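Local coordinates for 6-phospho-beta-d glycosidase (Streptococcus pyogenes, PDB 5FOO), which probably hydrolyses 6-phospho-beta-glucosides as a family 1 glycoside hydrolase, here caught with 6-phosphocyclophellitol covalently attached in its active site, at residues A[159-165]-A[293-299]; A[365-369]-A[413-417]. The protein carries 1 engineered substitution. All blocks are in the same frame, centred on the assembly; numbering follows the deposited sequence.

Both contacts are buried, and they illustrate two ways in which strands of one barrel meet. Contact 1 joins strands that are not neighbours in the sheet, 159-161 and 293-297, so side chains reaching across the interior do the work: an offset, barely overlapping ring pair at one end, amides and a carboxylate round the ligand at the other. Contact 2 pairs adjacent strands, 362-367 and 410-416, and mixes backbone bonds with side-chain contacts. The two meet where Asn297 OD1 lies 2.7 Å from Ser365 OG. Each also supplies a carboxylate to the same bound sugar analogue: Glu165 hydrogen-bonds it, whereas Glu366 is bonded to it covalently.

Contact 1: A[159-165]-A[293-299]; sequences DWFVHNE and YLGLNFY. With JAZ (6-phosphocyclophellitol), chain G; EDO (1,2-ethanediol), chain H.
Tyr293 reaches across the barrel interior to Phe161 and Asp159. From CB its side chain takes the position between the backbone N and the carbonyl carbon (chi1 61°), which swings the ring away from its own strand and across toward segment 159-165. CD1 then faces Phe161 CE1 and CZ, and CE1 meets Phe161 CZ at 3.3 Å. The two planes differ by just 10°, but the rings are slid far enough apart to overlap little, an offset near-parallel pair. At the tip, Tyr293 OH donates to Asp159 OD1 (2.8 Å), which accepts through its anti lone pair; carboxylate and ring are nearly coplanar. The same oxygen accepts a bond from 1,2-ethanediol, while OD2 forms a salt bridge with Arg112.

Beyond Gly295, whose N lies 3.6 Å from Phe161 CE1, the chemistry turns polar. Asn297 ND2 gives a hydrogen bond to Asn164 OD1 (3.1 Å), almost within its own amide plane although tilted from the carbonyl plane of its partner; Ser365 takes up Asn297 OD1. The Asn164 amide is thereby oriented so that ND2 donates to Glu165 OE1 (3.0 Å) and, weakly, to ligand O17. OE1 also accepts from O17, and a water links it with Tyr299 OH and ligand O14. Glu165 OE2 has Asn224 as its main partner and lies 3.0 Å from Tyr299 OH, at the edge of that ring. Glu165, in an Asn-Glu-Pro sequence, is probably the general acid/base, as in family 1 relatives.

Strand 218-224 runs between strands 159-161 and 293-297 in the barrel, placing Ile222 against both asparagines, while Leu296 and Phe298 pack outward on helix 344-356.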
loop_
_atom_site.group_PDB
_atom_site.type_symbol
_atom_site.label_atom_id
_atom_site.label_comp_id
_atom_site.label_asym_id
_atom_site.label_seq_id
_atom_site.Cartn_x
_atom_site.Cartn_y
_atom_site.Cartn_z
ATOM N N ASP A 159 -5.965 -9.721 -11.486
ATOM C CA ASP A 159 -5.437 -8.416 -11.121
ATOM C C ASP A 159 -4.567 -8.567 -9.891
ATOM O O ASP A 159 -5.078 -8.758 -8.789
ATOM C CB ASP A 159 -6.564 -7.456 -10.824
ATOM C CG ASP A 159 -7.339 -7.071 -12.077
ATOM O OD1 ASP A 159 -6.887 -6.216 -12.879
ATOM O OD2 ASP A 159 -8.451 -7.628 -12.189
ATOM N N TRP A 160 -3.266 -8.481 -10.102
ATOM C CA TRP A 160 -2.304 -8.857 -9.125
ATOM C C TRP A 160 -1.329 -7.680 -8.838
ATOM O O TRP A 160 -0.961 -6.943 -9.746
ATOM C CB TRP A 160 -1.500 -10.035 -9.660
ATOM C CG TRP A 160 -2.216 -11.302 -9.781
ATOM C CD1 TRP A 160 -2.770 -11.823 -10.938
ATOM C CD2 TRP A 160 -2.458 -12.253 -8.760
ATOM N NE1 TRP A 160 -3.344 -13.050 -10.675
ATOM C CE2 TRP A 160 -3.142 -13.353 -9.352
ATOM C CE3 TRP A 160 -2.191 -12.298 -7.394
ATOM C CZ2 TRP A 160 -3.544 -14.468 -8.614
ATOM C CZ3 TRP A 160 -2.577 -13.437 -6.682
ATOM C CH2 TRP A 160 -3.270 -14.477 -7.292
ATOM N N PHE A 161 -0.880 -7.584 -7.596
ATOM C CA PHE A 161 0.087 -6.601 -7.172
ATOM C C PHE A 161 1.133 -7.233 -6.274
ATOM O O PHE A 161 0.819 -8.037 -5.431
ATOM C CB PHE A 161 -0.653 -5.415 -6.540
ATOM C CG PHE A 161 -1.413 -4.599 -7.537
ATOM C CD1 PHE A 161 -0.782 -3.614 -8.275
ATOM C CD2 PHE A 161 -2.737 -4.873 -7.796
ATOM C CE1 PHE A 161 -1.457 -2.912 -9.274
ATOM C CE2 PHE A 161 -3.440 -4.154 -8.777
ATOM C CZ PHE A 161 -2.806 -3.192 -9.516
ATOM N N VAL A 162 2.404 -6.891 -6.474
ATOM C CA VAL A 162 3.451 -7.630 -5.795
ATOM C C VAL A 162 3.658 -7.101 -4.340
ATOM O O VAL A 162 3.719 -7.896 -3.420
ATOM C CB VAL A 162 4.802 -7.635 -6.559
ATOM C CG1 VAL A 162 5.835 -8.460 -5.759
ATOM C CG2 VAL A 162 4.675 -8.284 -7.942
ATOM N N HIS A 163 3.770 -5.780 -4.171
ATOM C CA HIS A 163 3.906 -5.172 -2.860
ATOM C C HIS A 163 2.942 -4.000 -2.719
ATOM O O HIS A 163 2.560 -3.344 -3.704
ATOM C CB HIS A 163 5.291 -4.543 -2.675
ATOM C CG HIS A 163 6.464 -5.435 -2.954
ATOM N ND1 HIS A 163 6.812 -6.468 -2.137
ATOM C CD2 HIS A 163 7.417 -5.371 -3.890
ATOM C CE1 HIS A 163 7.911 -7.046 -2.573
ATOM N NE2 HIS A 163 8.291 -6.404 -3.651
ATOM N N ASN A 164 2.597 -3.703 -1.468
ATOM C CA ASN A 164 2.148 -2.393 -1.092
ATOM C C ASN A 164 3.316 -1.593 -0.527
ATOM O O ASN A 164 3.925 -1.999 0.472
ATOM C CB ASN A 164 1.073 -2.506 -0.024
ATOM C CG ASN A 164 0.617 -1.150 0.462
ATOM O OD1 ASN A 164 -0.240 -0.510 -0.154
ATOM N ND2 ASN A 164 1.194 -0.700 1.561
ATOM N N GLU A 165 3.611 -0.483 -1.156
ATOM C CA GLU A 165 4.577 0.517 -0.679
ATOM C C GLU A 165 5.866 -0.062 -0.114
ATOM O O GLU A 165 6.146 0.014 1.112
ATOM C CB GLU A 165 3.939 1.467 0.327
ATOM C CG GLU A 165 2.745 2.230 -0.165
ATOM C CD GLU A 165 1.928 2.876 1.013
ATOM O OE1 GLU A 165 1.404 2.211 2.021
ATOM O OE2 GLU A 165 1.777 4.089 0.890
ATOM N N TYR A 293 0.709 -2.246 -15.048
ATOM C CA TYR A 293 -0.011 -1.130 -14.491
ATOM C C TYR A 293 0.416 -0.879 -13.034
ATOM O O TYR A 293 1.196 -1.661 -12.466
ATOM C CB TYR A 293 -1.529 -1.342 -14.626
ATOM C CG TYR A 293 -2.197 -2.501 -13.980
ATOM C CD1 TYR A 293 -1.552 -3.390 -13.163
ATOM C CD2 TYR A 293 -3.578 -2.680 -14.169
ATOM C CE1 TYR A 293 -2.204 -4.427 -12.568
ATOM C CE2 TYR A 293 -4.246 -3.735 -13.594
ATOM C CZ TYR A 293 -3.561 -4.571 -12.752
ATOM O OH TYR A 293 -4.214 -5.623 -12.167
ATOM N N LEU A 294 -0.047 0.219 -12.457
ATOM C CA LEU A 294 0.338 0.577 -11.083
ATOM C C LEU A 294 -0.852 0.890 -10.252
ATOM O O LEU A 294 -1.872 1.428 -10.743
ATOM C CB LEU A 294 1.210 1.808 -11.043
ATOM C CG LEU A 294 2.639 1.616 -11.546
ATOM C CD1 LEU A 294 3.234 2.993 -11.773
ATOM C CD2 LEU A 294 3.527 0.751 -10.665
ATOM N N GLY A 295 -0.702 0.611 -8.976
ATOM C CA GLY A 295 -1.491 1.326 -7.997
ATOM C C GLY A 295 -0.634 2.411 -7.404
ATOM O O GLY A 295 0.573 2.194 -7.134
ATOM N N LEU A 296 -1.235 3.573 -7.235
ATOM C CA LEU A 296 -0.584 4.709 -6.639
ATOM C C LEU A 296 -1.370 5.132 -5.426
ATOM O O LEU A 296 -2.556 5.358 -5.529
ATOM C CB LEU A 296 -0.482 5.879 -7.604
ATOM C CG LEU A 296 0.410 5.545 -8.779
ATOM C CD1 LEU A 296 0.537 6.782 -9.636
ATOM C CD2 LEU A 296 1.804 5.068 -8.370
ATOM N N ASN A 297 -0.704 5.170 -4.275
ATOM C CA ASN A 297 -1.316 5.529 -2.994
ATOM C C ASN A 297 -1.110 6.997 -2.716
ATOM O O ASN A 297 -0.024 7.540 -2.929
ATOM C CB ASN A 297 -0.776 4.712 -1.805
ATOM C CG ASN A 297 -1.126 3.223 -1.877
ATOM O OD1 ASN A 297 -2.052 2.779 -2.571
ATOM N ND2 ASN A 297 -0.377 2.443 -1.157
ATOM N N PHE A 298 -2.184 7.643 -2.279
ATOM C CA PHE A 298 -2.096 9.016 -1.796
ATOM C C PHE A 298 -3.036 9.311 -0.620
ATOM O O PHE A 298 -4.259 9.228 -0.740
ATOM C CB PHE A 298 -2.388 10.049 -2.904
ATOM C CG PHE A 298 -2.276 11.410 -2.400
ATOM C CD1 PHE A 298 -1.018 11.966 -2.218
ATOM C CD2 PHE A 298 -3.390 12.077 -1.966
ATOM C CE1 PHE A 298 -0.900 13.218 -1.660
ATOM C CE2 PHE A 298 -3.300 13.315 -1.420
ATOM C CZ PHE A 298 -2.051 13.885 -1.232
ATOM N N TYR A 299 -2.461 9.720 0.494
ATOM C CA TYR A 299 -3.295 10.081 1.666
ATOM C C TYR A 299 -2.734 11.246 2.522
ATOM O O TYR A 299 -3.450 11.761 3.358
ATOM C CB TYR A 299 -3.549 8.845 2.541
ATOM C CG TYR A 299 -2.305 8.061 2.772
ATOM C CD1 TYR A 299 -1.884 7.116 1.838
ATOM C CD2 TYR A 299 -1.489 8.289 3.896
ATOM C CE1 TYR A 299 -0.695 6.409 2.015
ATOM C CE2 TYR A 299 -0.308 7.570 4.061
ATOM C CZ TYR A 299 0.079 6.649 3.117
ATOM O OH TYR A 299 1.218 5.903 3.242
HETATM C C2 JAZ G . -2.588 2.076 6.441
HETATM C C3 JAZ G . -2.427 1.197 5.183
HETATM C C4 JAZ G . -1.390 1.795 4.239
HETATM C C5 JAZ G . -1.741 3.212 3.807
HETATM C C6 JAZ G . -2.024 4.080 5.013
HETATM C C7 JAZ G . -3.043 3.451 5.964
HETATM C C8 JAZ G . -3.437 4.392 7.099
HETATM O O9 JAZ G . -2.265 4.643 7.867
HETATM P P10 JAZ G . -2.409 4.925 9.424
HETATM O O11 JAZ G . -1.004 5.083 9.886
HETATM O O12 JAZ G . -3.286 3.936 10.072
HETATM O O13 JAZ G . -3.156 6.183 9.530
HETATM O O14 JAZ G . -0.795 4.395 5.680
HETATM O O15 JAZ G . -3.610 1.557 7.299
HETATM O O16 JAZ G . -1.977 -0.061 5.622
HETATM O O17 JAZ G . -1.228 0.961 3.104
HETATM C C1 EDO H . -8.254 -7.266 -15.642
HETATM O O1 EDO H . -7.632 -6.025 -15.313
HETATM C C2 EDO H . -7.492 -7.993 -16.700
HETATM O O2 EDO H . -6.234 -7.369 -16.742
HETATM O O HOH W 1 1.794 3.364 4.849
#

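Contact 2: A[365-369]-A[413-417]; sequences SENGV and YHVWT. With JAZ (6-phosphocyclophellitol), chain G.
Glu366 passes at a slant over Trp416 at the ends of two neighbouring parallel strands. The glutamate leaves its backbone with CG opposite N (chi1 176°) and stays extended, so that its CG lies 3.6 Å from Trp416 CB and the carboxylate reaches over one indole face, its plane turned 66° from the ring. OE2 is bonded covalently to ligand C5 (1.5 Å), which identifies Glu366 as the nucleophile trapped by the cyclophellitol. On that same face ligand C3 sits toward the rim; Thr417 CB lies over the opposite face, also toward the rim. The indole also forms an edge-to-face (T-shaped) pair with Tyr432.

Asn367 points to the other side of the sheet. Its OD1 accepts a 2.7 Å hydrogen bond from Tyr413 OH, in the carbonyl plane and on a lone pair. With CG of Tyr413 set opposite its own N, the phenol crosses the asparagine obliquely, amide and ring planes 53° apart, with Tyr413 CE1 3.8 Å from Asn367 CB. The ND2 end of the amide turns instead to Phe298 O. Between the strands, Trp416 N donates to Asn367 O (2.9 Å), whereas the bond from Asn367 N to His414 O is weak. His414 uses ND1 to share a water with Ser365 O, and NE2 to meet Ser72.

The cis peptide between Trp416 and Thr417, with CA atoms 3.1 Å apart, follows directly. Such a cis bond near the end of the eighth strand, beside a Glu-Asn-Gly nucleophile on the seventh, is a hallmark of the family 1 (beta/alpha)8 barrel.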
loop_
_atom_site.group_PDB
_atom_site.type_symbol
_atom_site.label_atom_id
_atom_site.label_comp_id
_atom_site.label_asym_id
_atom_site.label_seq_id
_atom_site.Cartn_x
_atom_site.Cartn_y
_atom_site.Cartn_z
ATOM N N SER A 365 -4.983 3.812 -5.479
ATOM C CA SER A 365 -5.203 2.528 -4.821
ATOM C C SER A 365 -5.433 2.613 -3.326
ATOM O O SER A 365 -5.824 1.583 -2.697
ATOM C CB SER A 365 -4.019 1.574 -5.139
ATOM O OG SER A 365 -2.784 2.305 -5.110
ATOM N N GLU A 366 -5.224 3.802 -2.747
ATOM C CA GLU A 366 -5.455 3.966 -1.312
ATOM C C GLU A 366 -5.627 5.464 -1.048
ATOM O O GLU A 366 -4.700 6.215 -1.155
ATOM C CB GLU A 366 -4.237 3.429 -0.523
ATOM C CG GLU A 366 -4.266 3.619 0.991
ATOM C CD GLU A 366 -2.927 3.475 1.706
ATOM O OE1 GLU A 366 -1.859 3.644 1.116
ATOM O OE2 GLU A 366 -2.983 3.179 3.019
ATOM N N ASN A 367 -6.822 5.890 -0.732
ATOM C CA ASN A 367 -7.044 7.297 -0.461
ATOM C C ASN A 367 -8.097 7.297 0.582
ATOM O O ASN A 367 -9.104 6.689 0.367
ATOM C CB ASN A 367 -7.519 8.048 -1.719
ATOM C CG ASN A 367 -7.862 9.470 -1.452
ATOM O OD1 ASN A 367 -9.019 9.863 -1.503
ATOM N ND2 ASN A 367 -6.860 10.253 -1.150
ATOM N N GLY A 368 -7.844 7.951 1.722
ATOM C CA GLY A 368 -8.804 8.056 2.797
ATOM C C GLY A 368 -8.287 8.957 3.892
ATOM O O GLY A 368 -7.163 9.518 3.803
ATOM N N VAL A 369 -9.135 9.116 4.890
ATOM C CA VAL A 369 -8.881 9.997 6.037
ATOM C C VAL A 369 -9.332 9.289 7.324
ATOM O O VAL A 369 -10.423 8.693 7.405
ATOM C CB VAL A 369 -9.576 11.385 5.906
ATOM C CG1 VAL A 369 -11.094 11.290 5.875
ATOM C CG2 VAL A 369 -9.119 12.294 7.062
ATOM N N TYR A 413 -10.482 4.006 -8.415
ATOM C CA TYR A 413 -10.347 4.697 -7.133
ATOM C C TYR A 413 -10.797 3.763 -6.025
ATOM O O TYR A 413 -11.903 3.229 -6.033
ATOM C CB TYR A 413 -11.207 5.923 -7.166
ATOM C CG TYR A 413 -11.214 6.723 -5.893
ATOM C CD1 TYR A 413 -10.142 7.538 -5.531
ATOM C CD2 TYR A 413 -12.282 6.672 -5.049
ATOM C CE1 TYR A 413 -10.187 8.285 -4.380
ATOM C CE2 TYR A 413 -12.316 7.415 -3.915
ATOM C CZ TYR A 413 -11.281 8.208 -3.569
ATOM O OH TYR A 413 -11.399 8.903 -2.377
ATOM N N HIS A 414 -9.896 3.497 -5.104
ATOM C CA HIS A 414 -10.154 2.646 -3.970
ATOM C C HIS A 414 -9.983 3.525 -2.664
ATOM O O HIS A 414 -8.938 4.088 -2.397
ATOM C CB HIS A 414 -9.188 1.429 -3.975
ATOM C CG HIS A 414 -9.693 0.224 -4.707
ATOM N ND1 HIS A 414 -9.100 -1.009 -4.596
ATOM C CD2 HIS A 414 -10.766 0.051 -5.525
ATOM C CE1 HIS A 414 -9.771 -1.889 -5.321
ATOM N NE2 HIS A 414 -10.789 -1.261 -5.894
ATOM N N VAL A 415 -11.024 3.559 -1.859
ATOM C CA VAL A 415 -11.029 4.196 -0.582
ATOM C C VAL A 415 -10.280 3.286 0.436
ATOM O O VAL A 415 -10.581 2.106 0.598
ATOM C CB VAL A 415 -12.458 4.440 -0.066
ATOM C CG1 VAL A 415 -12.362 5.153 1.287
ATOM C CG2 VAL A 415 -13.263 5.298 -1.035
ATOM N N TRP A 416 -9.328 3.875 1.155
ATOM C CA TRP A 416 -8.851 3.278 2.388
ATOM C C TRP A 416 -9.727 3.680 3.597
ATOM O O TRP A 416 -9.750 4.888 3.900
ATOM C CB TRP A 416 -7.399 3.612 2.671
ATOM C CG TRP A 416 -6.933 2.745 3.799
ATOM C CD1 TRP A 416 -7.038 2.991 5.167
ATOM C CD2 TRP A 416 -6.361 1.506 3.659
ATOM N NE1 TRP A 416 -6.576 1.910 5.871
ATOM C CE2 TRP A 416 -6.116 0.996 4.974
ATOM C CE3 TRP A 416 -5.973 0.754 2.551
ATOM C CZ2 TRP A 416 -5.546 -0.233 5.181
ATOM C CZ3 TRP A 416 -5.392 -0.469 2.754
ATOM C CH2 TRP A 416 -5.160 -0.956 4.045
ATOM N N THR A 417 -10.780 2.930 3.837
ATOM C CA THR A 417 -10.813 1.477 3.896
ATOM C C THR A 417 -12.321 1.140 3.937
ATOM O O THR A 417 -13.107 1.931 4.474
ATOM C CB THR A 417 -9.972 0.829 4.970
ATOM O OG1 THR A 417 -9.772 -0.543 4.615
ATOM C CG2 THR A 417 -10.648 0.960 6.318
HETATM C C2 JAZ G . -2.588 2.076 6.441
HETATM C C3 JAZ G . -2.427 1.197 5.183
HETATM C C4 JAZ G . -1.390 1.795 4.239
HETATM C C5 JAZ G . -1.741 3.212 3.807
HETATM C C6 JAZ G . -2.024 4.080 5.013
HETATM C C7 JAZ G . -3.043 3.451 5.964
HETATM C C8 JAZ G . -3.437 4.392 7.099
HETATM O O9 JAZ G . -2.265 4.643 7.867
HETATM P P10 JAZ G . -2.409 4.925 9.424
HETATM O O11 JAZ G . -1.004 5.083 9.886
HETATM O O12 JAZ G . -3.286 3.936 10.072
HETATM O O13 JAZ G . -3.156 6.183 9.530
HETATM O O14 JAZ G . -0.795 4.395 5.680
HETATM O O15 JAZ G . -3.610 1.557 7.299
HETATM O O16 JAZ G . -1.977 -0.061 5.622
HETATM O O17 JAZ G . -1.228 0.961 3.104
HETATM O O HOH W 2 -6.464 -0.748 -3.909
HETATM O O HOH W 3 -11.524 7.018 4.693
#